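Local structure of CalS13 (Micromonospora echinospora, 4ZAS) at residues Cys194-Pro206 and Arg317-Pro329. The protein probably acts as a pyridoxal phosphate-dependent sugar aminotransferase, transferring an amino group to a nucleotide-linked keto sugar. Numbering follows the deposited sequence.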
ATOM      1  N   CYS A 194       5.569 -16.638   0.679  1.00 46.75           N
ATOM      2  CA  CYS A 194       4.996 -17.568  -0.290  1.00 43.50           C
ATOM      3  C   CYS A 194       4.549 -16.857  -1.566  1.00 45.66           C
ATOM      4  O   CYS A 194       3.650 -17.328  -2.256  1.00 52.29           O
ATOM      5  CB  CYS A 194       3.804 -18.317   0.320  1.00 45.33           C
ATOM      6  SG  CYS A 194       4.143 -19.094   1.883  1.00 52.96           S
ATOM      7  N   ALA A 195       5.170 -15.720  -1.872  1.00 39.22           N
ATOM      8  CA  ALA A 195       4.733 -14.868  -2.978  1.00 36.52           C
ATOM      9  C   ALA A 195       4.651 -15.598  -4.321  1.00 38.41           C
ATOM     10  O   ALA A 195       3.734 -15.350  -5.109  1.00 42.77           O
ATOM     11  CB  ALA A 195       5.653 -13.677  -3.103  1.00 33.68           C
ATOM     12  N   GLN A 196       5.594 -16.497  -4.586  1.00 35.02           N
ATOM     13  CA  GLN A 196       5.606 -17.200  -5.859  1.00 32.15           C
ATOM     14  C   GLN A 196       5.074 -18.607  -5.709  1.00 36.42           C
ATOM     15  O   GLN A 196       5.209 -19.426  -6.615  1.00 41.46           O
ATOM     16  CB  GLN A 196       7.013 -17.236  -6.437  1.00 30.74           C
ATOM     17  CG  GLN A 196       7.684 -15.906  -6.438  1.00 30.81           C
ATOM     18  CD  GLN A 196       9.140 -15.993  -6.804  1.00 35.09           C
ATOM     19  OE1 GLN A 196       9.691 -17.073  -6.892  1.00 43.07           O
ATOM     20  NE2 GLN A 196       9.762 -14.850  -7.073  1.00 39.18           N
ATOM     21  N   ALA A 197       4.506 -18.898  -4.547  1.00 37.63           N
ATOM     22  CA  ALA A 197       4.272 -20.283  -4.150  1.00 34.14           C
ATOM     23  C   ALA A 197       2.819 -20.694  -4.150  1.00 39.50           C
ATOM     24  O   ALA A 197       2.488 -21.716  -3.570  1.00 43.03           O
ATOM     25  CB  ALA A 197       4.858 -20.519  -2.763  1.00 32.67           C
ATOM     26  N   TRP A 198       1.943 -19.928  -4.787  1.00 43.04           N
ATOM     27  CA  TRP A 198       0.551 -20.354  -4.840  1.00 36.92           C
ATOM     28  C   TRP A 198       0.456 -21.741  -5.452  1.00 35.71           C
ATOM     29  O   TRP A 198       0.965 -21.972  -6.534  1.00 47.37           O
ATOM     30  CB  TRP A 198      -0.331 -19.386  -5.645  1.00 34.49           C
ATOM     31  CG  TRP A 198      -1.681 -20.017  -5.856  1.00 37.15           C
ATOM     32  CD1 TRP A 198      -2.039 -20.872  -6.855  1.00 35.99           C
ATOM     33  CD2 TRP A 198      -2.833 -19.870  -5.026  1.00 40.31           C
ATOM     34  NE1 TRP A 198      -3.336 -21.278  -6.692  1.00 43.76           N
ATOM     35  CE2 TRP A 198      -3.852 -20.669  -5.581  1.00 39.16           C
ATOM     36  CE3 TRP A 198      -3.100 -19.149  -3.862  1.00 44.53           C
ATOM     37  CZ2 TRP A 198      -5.121 -20.754  -5.025  1.00 45.93           C
ATOM     38  CZ3 TRP A 198      -4.355 -19.243  -3.303  1.00 54.98           C
ATOM     39  CH2 TRP A 198      -5.353 -20.038  -3.887  1.00 52.75           C
ATOM     40  N   GLY A 199      -0.206 -22.659  -4.766  1.00 44.82           N
ATOM     41  CA  GLY A 199      -0.395 -23.992  -5.300  1.00 37.77           C
ATOM     42  C   GLY A 199       0.663 -24.946  -4.786  1.00 40.17           C
ATOM     43  O   GLY A 199       0.498 -26.170  -4.834  1.00 39.98           O
ATOM     44  N   ALA A 200       1.772 -24.393  -4.310  1.00 36.40           N
ATOM     45  CA  ALA A 200       2.847 -25.245  -3.822  1.00 38.44           C
ATOM     46  C   ALA A 200       2.342 -26.051  -2.637  1.00 49.71           C
ATOM     47  O   ALA A 200       1.493 -25.592  -1.869  1.00 56.37           O
ATOM     48  CB  ALA A 200       4.072 -24.424  -3.445  1.00 32.18           C
ATOM     49  N   THR A 201       2.851 -27.269  -2.517  1.00 50.80           N
ATOM     50  CA  THR A 201       2.424 -28.178  -1.473  1.00 48.07           C
ATOM     51  C   THR A 201       3.668 -28.712  -0.758  1.00 49.39           C
ATOM     52  O   THR A 201       4.711 -28.877  -1.376  1.00 51.82           O
ATOM     53  CB  THR A 201       1.542 -29.300  -2.062  1.00 49.37           C
ATOM     54  OG1 THR A 201       0.293 -29.319  -1.368  1.00 58.12           O
ATOM     55  CG2 THR A 201       2.193 -30.671  -1.980  1.00 42.09           C
ATOM     56  N   TYR A 202       3.580 -28.897   0.558  1.00 41.38           N
ATOM     57  CA  TYR A 202       4.694 -29.438   1.328  1.00 38.85           C
ATOM     58  C   TYR A 202       4.255 -30.525   2.302  1.00 43.87           C
ATOM     59  O   TYR A 202       3.378 -30.326   3.134  1.00 44.91           O
ATOM     60  CB  TYR A 202       5.433 -28.326   2.068  1.00 42.66           C
ATOM     61  CG  TYR A 202       6.506 -28.852   2.994  1.00 48.38           C
ATOM     62  CD1 TYR A 202       7.687 -29.380   2.498  1.00 50.58           C
ATOM     63  CD2 TYR A 202       6.339 -28.813   4.367  1.00 48.22           C
ATOM     64  CE1 TYR A 202       8.670 -29.861   3.353  1.00 50.53           C
ATOM     65  CE2 TYR A 202       7.313 -29.288   5.227  1.00 49.07           C
ATOM     66  CZ  TYR A 202       8.471 -29.813   4.722  1.00 52.63           C
ATOM     67  OH  TYR A 202       9.426 -30.284   5.595  1.00 52.58           O
ATOM     68  N   ARG A 203       4.873 -31.689   2.176  1.00 48.79           N
ATOM     69  CA  ARG A 203       4.502 -32.840   2.969  1.00 47.13           C
ATOM     70  C   ARG A 203       3.019 -33.148   2.829  1.00 46.87           C
ATOM     71  O   ARG A 203       2.381 -33.606   3.758  1.00 45.51           O
ATOM     72  CB  ARG A 203       4.864 -32.581   4.429  1.00 44.64           C
ATOM     73  CG  ARG A 203       6.357 -32.496   4.656  1.00 44.75           C
ATOM     74  CD  ARG A 203       6.740 -33.674   5.450  1.00 49.66           C
ATOM     75  NE  ARG A 203       7.782 -34.471   4.847  1.00 60.88           N
ATOM     76  CZ  ARG A 203       8.104 -35.675   5.288  1.00 55.11           C
ATOM     77  NH1 ARG A 203       7.424 -36.202   6.298  1.00 40.35           N
ATOM     78  NH2 ARG A 203       9.074 -36.353   4.703  1.00 58.13           N
ATOM     79  N   GLY A 204       2.487 -32.942   1.635  1.00 49.34           N
ATOM     80  CA  GLY A 204       1.115 -33.311   1.349  1.00 53.72           C
ATOM     81  C   GLY A 204       0.082 -32.237   1.635  1.00 54.96           C
ATOM     82  O   GLY A 204      -1.079 -32.390   1.285  1.00 56.59           O
ATOM     83  N   ALA A 205       0.493 -31.153   2.286  1.00 54.08           N
ATOM     84  CA  ALA A 205      -0.443 -30.072   2.639  1.00 43.83           C
ATOM     85  C   ALA A 205       0.013 -28.748   2.051  1.00 43.63           C
ATOM     86  O   ALA A 205       1.215 -28.470   1.972  1.00 38.90           O
ATOM     87  CB  ALA A 205      -0.594 -29.958   4.153  1.00 35.61           C
ATOM     88  N   PRO A 206      -0.948 -27.903   1.662  1.00 43.49           N
ATOM     89  CA  PRO A 206      -0.606 -26.585   1.118  1.00 38.33           C
ATOM     90  C   PRO A 206       0.158 -25.674   2.071  1.00 39.07           C
ATOM     91  O   PRO A 206       0.050 -25.779   3.288  1.00 50.55           O
ATOM     92  CB  PRO A 206      -1.984 -25.974   0.771  1.00 35.92           C
ATOM     93  CG  PRO A 206      -3.000 -26.859   1.373  1.00 37.53           C
ATOM     94  CD  PRO A 206      -2.373 -28.223   1.487  1.00 44.15           C
ATOM     95  N   ARG A 317      15.368 -31.798  -5.992  1.00 51.52           N
ATOM     96  CA  ARG A 317      13.947 -32.171  -6.032  1.00 50.51           C
ATOM     97  C   ARG A 317      13.627 -33.227  -4.988  1.00 48.01           C
ATOM     98  O   ARG A 317      14.055 -34.357  -5.102  1.00 64.87           O
ATOM     99  CB  ARG A 317      13.524 -32.708  -7.409  1.00 41.78           C
ATOM    100  CG  ARG A 317      13.739 -31.791  -8.590  1.00 38.29           C
ATOM    101  CD  ARG A 317      12.581 -30.854  -8.795  1.00 47.14           C
ATOM    102  NE  ARG A 317      12.730 -30.102 -10.036  1.00 49.48           N
ATOM    103  CZ  ARG A 317      13.467 -29.003 -10.162  1.00 49.77           C
ATOM    104  NH1 ARG A 317      14.161 -28.540  -9.133  1.00 46.50           N
ATOM    105  NH2 ARG A 317      13.542 -28.388 -11.332  1.00 49.35           N
ATOM    106  N   ALA A 318      12.827 -32.871  -4.000  1.00 46.92           N
ATOM    107  CA  ALA A 318      12.451 -33.816  -2.971  1.00 40.61           C
ATOM    108  C   ALA A 318      11.077 -34.412  -3.251  1.00 45.03           C
ATOM    109  O   ALA A 318      10.189 -33.735  -3.766  1.00 48.39           O
ATOM    110  CB  ALA A 318      12.469 -33.131  -1.621  1.00 45.70           C
ATOM    111  N   ASP A 319      10.895 -35.663  -2.840  1.00 49.19           N
ATOM    112  CA  ASP A 319       9.663 -36.413  -3.077  1.00 51.24           C
ATOM    113  C   ASP A 319       8.528 -35.920  -2.201  1.00 49.26           C
ATOM    114  O   ASP A 319       7.351 -36.126  -2.511  1.00 47.00           O
ATOM    115  CB  ASP A 319       9.881 -37.891  -2.769  1.00 58.81           C
ATOM    116  CG  ASP A 319      10.842 -38.549  -3.721  1.00 76.13           C
ATOM    117  OD1 ASP A 319      10.887 -38.145  -4.902  1.00 85.30           O
ATOM    118  OD2 ASP A 319      11.556 -39.475  -3.282  1.00 80.93           O
ATOM    119  N   ASP A 320       8.888 -35.267  -1.101  1.00 42.56           N
ATOM    120  CA  ASP A 320       7.920 -34.983  -0.058  1.00 41.56           C
ATOM    121  C   ASP A 320       7.340 -33.585  -0.212  1.00 43.04           C
ATOM    122  O   ASP A 320       6.840 -33.006   0.753  1.00 48.38           O
ATOM    123  CB  ASP A 320       8.572 -35.152   1.315  1.00 38.37           C
ATOM    124  CG  ASP A 320       9.630 -34.083   1.604  1.00 60.89           C
ATOM    125  OD1 ASP A 320      10.049 -33.334   0.678  1.00 53.12           O
ATOM    126  OD2 ASP A 320      10.062 -34.012   2.775  1.00 59.17           O
ATOM    127  N   ARG A 321       7.440 -33.030  -1.411  1.00 43.86           N
ATOM    128  CA  ARG A 321       6.852 -31.718  -1.677  1.00 46.00           C
ATOM    129  C   ARG A 321       6.561 -31.586  -3.153  1.00 47.22           C
ATOM    130  O   ARG A 321       7.161 -32.260  -3.965  1.00 52.67           O
ATOM    131  CB  ARG A 321       7.767 -30.577  -1.219  1.00 41.16           C
ATOM    132  CG  ARG A 321       8.990 -30.350  -2.079  1.00 42.06           C
ATOM    133  CD  ARG A 321      10.075 -29.661  -1.282  1.00 39.97           C
ATOM    134  NE  ARG A 321      10.550 -30.562  -0.241  1.00 49.10           N
ATOM    135  CZ  ARG A 321      11.555 -30.292   0.582  1.00 50.10           C
ATOM    136  NH1 ARG A 321      12.180 -29.135   0.475  1.00 43.02           N
ATOM    137  NH2 ARG A 321      11.945 -31.183   1.497  1.00 48.75           N
ATOM    138  N   GLU A 322       5.620 -30.717  -3.484  1.00 53.02           N
ATOM    139  CA  GLU A 322       5.190 -30.508  -4.858  1.00 54.18           C
ATOM    140  C   GLU A 322       5.324 -29.041  -5.240  1.00 50.02           C
ATOM    141  O   GLU A 322       4.440 -28.236  -4.958  1.00 53.36           O
ATOM    142  CB  GLU A 322       3.755 -30.974  -5.029  1.00 65.61           C
ATOM    143  CG  GLU A 322       3.523 -31.832  -6.234  1.00 84.28           C
ATOM    144  CD  GLU A 322       2.112 -32.359  -6.263  1.00 96.88           C
ATOM    145  OE1 GLU A 322       1.388 -32.170  -5.257  1.00 95.33           O
ATOM    146  OE2 GLU A 322       1.720 -32.936  -7.296  1.00106.68           O
ATOM    147  N   PRO A 323       6.449 -28.688  -5.866  1.00 47.12           N
ATOM    148  CA  PRO A 323       6.789 -27.311  -6.230  1.00 44.50           C
ATOM    149  C   PRO A 323       5.813 -26.691  -7.217  1.00 46.67           C
ATOM    150  O   PRO A 323       5.121 -27.411  -7.939  1.00 42.07           O
ATOM    151  CB  PRO A 323       8.176 -27.447  -6.855  1.00 38.92           C
ATOM    152  CG  PRO A 323       8.715 -28.695  -6.300  1.00 40.37           C
ATOM    153  CD  PRO A 323       7.560 -29.617  -6.129  1.00 44.46           C
ATOM    154  N   ALA A 324       5.767 -25.359  -7.234  1.00 46.80           N
ATOM    155  CA  ALA A 324       4.839 -24.625  -8.093  1.00 43.61           C
ATOM    156  C   ALA A 324       5.485 -24.215  -9.400  1.00 45.85           C
ATOM    157  O   ALA A 324       4.783 -23.891 -10.354  1.00 54.88           O
ATOM    158  CB  ALA A 324       4.293 -23.384  -7.372  1.00 34.26           C
ATOM    159  N   PHE A 325       6.815 -24.173  -9.418  1.00 44.49           N
ATOM    160  CA  PHE A 325       7.571 -23.837 -10.623  1.00 39.48           C
ATOM    161  C   PHE A 325       7.057 -22.587 -11.332  1.00 45.92           C
ATOM    162  O   PHE A 325       6.678 -22.645 -12.498  1.00 50.90           O
ATOM    163  CB  PHE A 325       7.565 -25.019 -11.595  1.00 37.43           C
ATOM    164  CG  PHE A 325       8.345 -26.211 -11.103  1.00 39.66           C
ATOM    165  CD1 PHE A 325       9.728 -26.202 -11.137  1.00 41.99           C
ATOM    166  CD2 PHE A 325       7.698 -27.336 -10.626  1.00 35.99           C
ATOM    167  CE1 PHE A 325      10.448 -27.285 -10.699  1.00 50.18           C
ATOM    168  CE2 PHE A 325       8.413 -28.422 -10.182  1.00 45.26           C
ATOM    169  CZ  PHE A 325       9.791 -28.398 -10.222  1.00 52.20           C
ATOM    170  N   TRP A 326       7.043 -21.461 -10.624  1.00 43.83           N
ATOM    171  CA  TRP A 326       6.616 -20.183 -11.194  1.00 41.38           C
ATOM    172  C   TRP A 326       7.501 -19.802 -12.374  1.00 45.68           C
ATOM    173  O   TRP A 326       7.036 -19.229 -13.372  1.00 45.70           O
ATOM    174  CB  TRP A 326       6.658 -19.081 -10.136  1.00 34.17           C
ATOM    175  CG  TRP A 326       6.092 -17.789 -10.614  1.00 39.90           C
ATOM    176  CD1 TRP A 326       4.871 -17.595 -11.200  1.00 41.25           C
ATOM    177  CD2 TRP A 326       6.714 -16.502 -10.547  1.00 38.10           C
ATOM    178  NE1 TRP A 326       4.695 -16.266 -11.489  1.00 43.44           N
ATOM    179  CE2 TRP A 326       5.812 -15.572 -11.097  1.00 40.88           C
ATOM    180  CE3 TRP A 326       7.939 -16.044 -10.065  1.00 40.06           C
ATOM    181  CZ2 TRP A 326       6.103 -14.215 -11.189  1.00 39.82           C
ATOM    182  CZ3 TRP A 326       8.225 -14.684 -10.154  1.00 43.01           C
ATOM    183  CH2 TRP A 326       7.314 -13.794 -10.711  1.00 41.95           C
ATOM    184  N   MET A 327       8.796 -20.058 -12.194  1.00 45.26           N
ATOM    185  CA  MET A 327       9.782 -20.023 -13.258  1.00 45.41           C
ATOM    186  C   MET A 327      10.618 -21.286 -13.104  1.00 44.60           C
ATOM    187  O   MET A 327      10.542 -21.939 -12.082  1.00 43.36           O
ATOM    188  CB  MET A 327      10.638 -18.757 -13.174  1.00 40.51           C
ATOM    189  CG  MET A 327       9.862 -17.495 -13.477  1.00 42.30           C
ATOM    190  SD  MET A 327      10.811 -15.971 -13.302  1.00 48.91           S
ATOM    191  CE  MET A 327      11.124 -15.981 -11.560  1.00 55.94           C
ATOM    192  N   TYR A 328      11.393 -21.656 -14.114  1.00 47.20           N
ATOM    193  CA  TYR A 328      12.250 -22.832 -13.996  1.00 43.12           C
ATOM    194  C   TYR A 328      13.714 -22.398 -13.822  1.00 45.59           C
ATOM    195  O   TYR A 328      14.251 -21.676 -14.670  1.00 43.48           O
ATOM    196  CB  TYR A 328      12.100 -23.741 -15.221  1.00 47.77           C
ATOM    197  CG  TYR A 328      12.771 -25.083 -15.059  1.00 42.11           C
ATOM    198  CD1 TYR A 328      14.106 -25.252 -15.370  1.00 43.06           C
ATOM    199  CD2 TYR A 328      12.070 -26.171 -14.571  1.00 39.08           C
ATOM    200  CE1 TYR A 328      14.725 -26.467 -15.213  1.00 46.99           C
ATOM    201  CE2 TYR A 328      12.680 -27.392 -14.402  1.00 50.27           C
ATOM    202  CZ  TYR A 328      14.007 -27.542 -14.726  1.00 52.34           C
ATOM    203  OH  TYR A 328      14.609 -28.774 -14.573  1.00 50.30           O
ATOM    204  N   PRO A 329      14.351 -22.820 -12.715  1.00 42.43           N
ATOM    205  CA  PRO A 329      15.732 -22.487 -12.348  1.00 38.30           C
ATOM    206  C   PRO A 329      16.784 -23.402 -12.994  1.00 50.00           C
ATOM    207  O   PRO A 329      16.539 -24.604 -13.146  1.00 54.52           O
ATOM    208  CB  PRO A 329      15.739 -22.683 -10.834  1.00 37.83           C
ATOM    209  CG  PRO A 329      14.787 -23.770 -10.621  1.00 41.41           C
ATOM    210  CD  PRO A 329      13.699 -23.610 -11.659  1.00 46.44           C
TER
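Thr201 and Glu322 pair antiparallel through two backbone hydrogen bonds, Thr201 N to Glu322 O (3.1 Å) and Glu322 N to Thr201 O (2.9 Å). Tyr202 and Arg321 follow as a non-hydrogen-bonded pair, and one step on Arg203 N reaches Asp320 O at 2.8 Å, where segment 194-206 enters the type I' turn from Tyr202 to Ala205.

On one face of this small sheet, Thr201 CG2 lies alongside Glu322 CB. On the other, the Tyr202 ring presents its CE1 edge to a face of the Arg321 guanidinium, the planes nearly perpendicular at 84°. Asp320 CG sits between its backbone N and carbonyl carbon (chi1 68°), which places the carboxylate between two arginines: Arg203 NE and NH2 both donate to OD2 from its anti side, while Arg321 NE, 3.0 Å from OD1, and Arg321 NH2 grip OD1 from the syn side. With an alanine in place of this aspartate, the two arginines would probably lose the negative charge between them, and Arg203 would be likely to turn more freely. At the far end, Gln196 crosses Trp326, with NE2 3.4 Å from CZ3; the Gln196 amide is held by Leu164 N, through OE1, and by O3 of the pyridoxal phosphate-modified lysine at position 222, through NE2, and Trp326 NE1 bonds Ile221 O beside the bound dTDP-sugar.

The contact thus runs from a surface hairpin to the cofactor pocket; helix 275-305 packs on Trp198 and Ala324, and helix 170-180 meets Tyr202 and Arg203.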